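Probable glutaredoxin ssr2061 (Synechocystis sp., PDB 4MJE) probably reduces low-molecular-weight disulfides and protein disulfides, acting as a glutathione-disulfide oxidoreductase with NADPH and glutathione reductase. Local coordinates at residues Ser15-Ser24 with Val41-Gly50. The protein carries 1 engineered substitution. Numbering follows the deposited sequence. Where two conformers were deposited one is given.
Sequences SAKIEIYTWS and VEFQEYCIDG
Y46 and Y21 meet edge to face, an example of parallel strands joined by side chains as well as backbone. CD2 of Y46 sits 3.5 Å above the centre of the Y21 ring, the planes 68° apart. Having CG beside its own backbone N (chi1 -55°) swings the Y46 ring over strand 18-22, where its OH donates to OE1 of E19 at 2.6 Å, on the anti lone pair. R61 of helix 52-61 pairs with the other E19 oxygen and binds the Y21 hydroxyl. A phenylalanine in place of Y46 lacks the hydroxyl and would probably leave E19 OE1 without this short bond and its carboxylate freer to turn. Five backbone bonds, from Q44 N to I18 O up to I48 N to T22 O, join the strands, which helix 27-39 links in the right-handed beta-alpha-beta crossover of the thioredoxin fold. On the other face I20 CG2 packs 3.9 Å from F43 CD1 over that helix, completing the tightly packed part with the Y21-Y46-E19 cluster. By contrast, the S15-E42 end is loose, OG and OE1 bridged by two waters, each through at least one weak bond. At the opposite end D49 grips S24 twice, OD1 taking its N and OD2 its OG through syn lone pairs, and T22 OG1 donates to E45 OE2. E45 and D49 thus tie down T22 and S24 just before the probable redox-active CxxC, consistent with a well-ordered approach to it.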
# COMPACT_ATOMS: atom_id res chain seq x y z
N SER A 15 -1.34 -13.26 3.18
CA SER A 15 -2.23 -12.10 3.30
C SER A 15 -1.90 -11.03 2.26
O SER A 15 -0.96 -11.18 1.48
CB SER A 15 -2.10 -11.49 4.70
OG SER A 15 -0.76 -11.12 4.96
N ALA A 16 -2.68 -9.95 2.28
CA ALA A 16 -2.50 -8.85 1.34
C ALA A 16 -1.09 -8.29 1.47
O ALA A 16 -0.56 -8.12 2.56
CB ALA A 16 -3.53 -7.75 1.58
N LYS A 17 -0.49 -8.03 0.32
CA LYS A 17 0.81 -7.36 0.22
C LYS A 17 0.54 -5.89 -0.11
O LYS A 17 0.10 -5.56 -1.22
CB LYS A 17 1.62 -8.07 -0.87
CG LYS A 17 3.01 -7.53 -1.07
CD LYS A 17 3.61 -8.11 -2.33
CE LYS A 17 4.98 -7.56 -2.62
NZ LYS A 17 5.49 -8.06 -3.92
N ILE A 18 0.77 -5.01 0.87
CA ILE A 18 0.49 -3.59 0.72
C ILE A 18 1.79 -2.82 0.84
O ILE A 18 2.51 -2.96 1.83
CB ILE A 18 -0.52 -3.11 1.78
CG1 ILE A 18 -1.82 -3.92 1.66
CG2 ILE A 18 -0.80 -1.63 1.61
CD1 ILE A 18 -2.79 -3.74 2.81
N GLU A 19 2.12 -2.03 -0.18
CA GLU A 19 3.38 -1.30 -0.27
C GLU A 19 3.12 0.16 -0.56
O GLU A 19 2.29 0.49 -1.41
CB GLU A 19 4.26 -1.84 -1.39
CG GLU A 19 4.57 -3.32 -1.30
CD GLU A 19 5.09 -3.85 -2.62
OE1 GLU A 19 6.33 -3.95 -2.79
OE2 GLU A 19 4.27 -4.17 -3.50
N ILE A 20 3.85 1.02 0.14
CA ILE A 20 3.80 2.44 -0.17
C ILE A 20 5.20 3.04 -0.15
O ILE A 20 5.94 2.85 0.82
CB ILE A 20 2.87 3.22 0.80
CG1 ILE A 20 2.79 4.69 0.38
CG2 ILE A 20 3.28 3.06 2.27
CD1 ILE A 20 1.74 5.48 1.10
N TYR A 21 5.57 3.69 -1.26
CA TYR A 21 6.82 4.42 -1.38
C TYR A 21 6.60 5.88 -0.96
O TYR A 21 5.63 6.52 -1.40
CB TYR A 21 7.36 4.42 -2.81
CG TYR A 21 7.68 3.09 -3.46
CD1 TYR A 21 8.99 2.71 -3.71
CD2 TYR A 21 6.66 2.26 -3.92
CE1 TYR A 21 9.27 1.51 -4.37
CE2 TYR A 21 6.94 1.08 -4.57
CZ TYR A 21 8.22 0.72 -4.79
OH TYR A 21 8.49 -0.45 -5.47
N THR A 22 7.49 6.40 -0.12
CA THR A 22 7.28 7.72 0.45
C THR A 22 8.58 8.50 0.59
O THR A 22 9.68 7.95 0.58
CB THR A 22 6.74 7.61 1.89
OG1 THR A 22 7.74 6.99 2.69
CG2 THR A 22 5.46 6.83 1.98
N TRP A 23 8.42 9.82 0.76
CA TRP A 23 9.35 10.60 1.56
C TRP A 23 8.63 10.88 2.88
O TRP A 23 7.44 11.19 2.90
CB TRP A 23 9.75 11.91 0.85
CG TRP A 23 10.93 11.76 -0.05
CD1 TRP A 23 11.42 10.59 -0.57
CD2 TRP A 23 11.77 12.81 -0.55
NE1 TRP A 23 12.52 10.85 -1.35
CE2 TRP A 23 12.76 12.20 -1.35
CE3 TRP A 23 11.79 14.20 -0.40
CZ2 TRP A 23 13.75 12.94 -1.99
CZ3 TRP A 23 12.77 14.93 -1.05
CH2 TRP A 23 13.73 14.29 -1.84
N SER A 24 9.35 10.73 3.99
CA SER A 24 8.77 10.79 5.32
C SER A 24 8.04 12.09 5.59
O SER A 24 7.03 12.14 6.29
CB SER A 24 9.85 10.59 6.39
OG SER A 24 10.84 11.57 6.30
N VAL A 41 -4.52 -2.02 8.73
CA VAL A 41 -3.88 -3.08 7.96
C VAL A 41 -2.37 -3.09 8.17
O VAL A 41 -1.75 -2.08 8.53
CB VAL A 41 -4.19 -2.90 6.45
CG1 VAL A 41 -5.70 -3.01 6.22
CG2 VAL A 41 -3.62 -1.56 5.93
N GLU A 42 -1.80 -4.25 7.94
CA GLU A 42 -0.37 -4.42 7.96
C GLU A 42 0.18 -4.00 6.61
O GLU A 42 -0.35 -4.44 5.58
CB GLU A 42 -0.08 -5.90 8.20
CG GLU A 42 1.36 -6.30 8.09
CD GLU A 42 1.54 -7.80 7.98
OE1 GLU A 42 0.57 -8.52 7.62
OE2 GLU A 42 2.67 -8.28 8.25
N PHE A 43 1.20 -3.16 6.59
CA PHE A 43 1.74 -2.68 5.33
C PHE A 43 3.22 -2.34 5.44
O PHE A 43 3.74 -2.13 6.55
CB PHE A 43 0.92 -1.50 4.76
CG PHE A 43 1.03 -0.22 5.53
CD1 PHE A 43 1.95 0.76 5.14
CD2 PHE A 43 0.20 0.05 6.60
CE1 PHE A 43 2.03 1.94 5.82
CE2 PHE A 43 0.29 1.23 7.29
CZ PHE A 43 1.20 2.19 6.89
N GLN A 44 3.90 -2.29 4.30
CA GLN A 44 5.33 -2.01 4.21
C GLN A 44 5.52 -0.63 3.59
O GLN A 44 4.97 -0.34 2.51
CB GLN A 44 6.02 -3.08 3.36
CG GLN A 44 7.52 -3.15 3.52
CD GLN A 44 7.95 -3.68 4.86
OE1 GLN A 44 7.15 -4.22 5.62
NE2 GLN A 44 9.25 -3.57 5.14
N GLU A 45 6.27 0.23 4.27
CA GLU A 45 6.58 1.55 3.75
C GLU A 45 8.03 1.57 3.30
O GLU A 45 8.95 1.27 4.07
CB GLU A 45 6.38 2.61 4.84
CG GLU A 45 6.86 4.00 4.42
CD GLU A 45 6.85 5.03 5.53
OE1 GLU A 45 6.61 4.70 6.72
OE2 GLU A 45 7.08 6.22 5.21
N TYR A 46 8.23 1.94 2.03
CA TYR A 46 9.57 2.13 1.51
C TYR A 46 9.85 3.63 1.61
O TYR A 46 9.46 4.40 0.75
CB TYR A 46 9.63 1.65 0.06
CG TYR A 46 9.18 0.25 -0.16
CD1 TYR A 46 9.53 -0.77 0.73
CD2 TYR A 46 8.41 -0.09 -1.25
CE1 TYR A 46 9.13 -2.08 0.52
CE2 TYR A 46 8.00 -1.38 -1.45
CZ TYR A 46 8.37 -2.38 -0.57
OH TYR A 46 8.00 -3.69 -0.75
N CYS A 47 10.44 4.04 2.73
CA CYS A 47 10.80 5.42 2.88
C CYS A 47 12.13 5.66 2.18
O CYS A 47 13.17 5.15 2.59
CB CYS A 47 10.85 5.80 4.35
SG CYS A 47 11.29 7.47 4.64
N ILE A 48 12.06 6.45 1.11
CA ILE A 48 13.19 6.58 0.22
C ILE A 48 13.76 7.99 0.21
O ILE A 48 14.39 8.39 -0.77
CB ILE A 48 12.84 6.07 -1.22
CG1 ILE A 48 11.69 6.87 -1.85
CG2 ILE A 48 12.45 4.59 -1.17
CD1 ILE A 48 11.49 6.60 -3.36
N ASP A 49 13.61 8.71 1.33
CA ASP A 49 14.24 10.03 1.51
C ASP A 49 15.67 10.02 0.97
O ASP A 49 16.50 9.24 1.43
CB ASP A 49 14.35 10.44 2.99
CG ASP A 49 13.02 10.61 3.67
OD1 ASP A 49 11.98 10.15 3.17
OD2 ASP A 49 13.02 11.22 4.76
N GLY A 50 15.95 10.91 0.03
CA GLY A 50 17.30 11.09 -0.46
C GLY A 50 17.88 9.92 -1.25
O GLY A 50 19.07 9.91 -1.55
O HOH W 1 -2.06 -8.67 6.70
O HOH W 2 1.51 -9.49 4.92
O HOH W 3 0.99 -5.96 3.62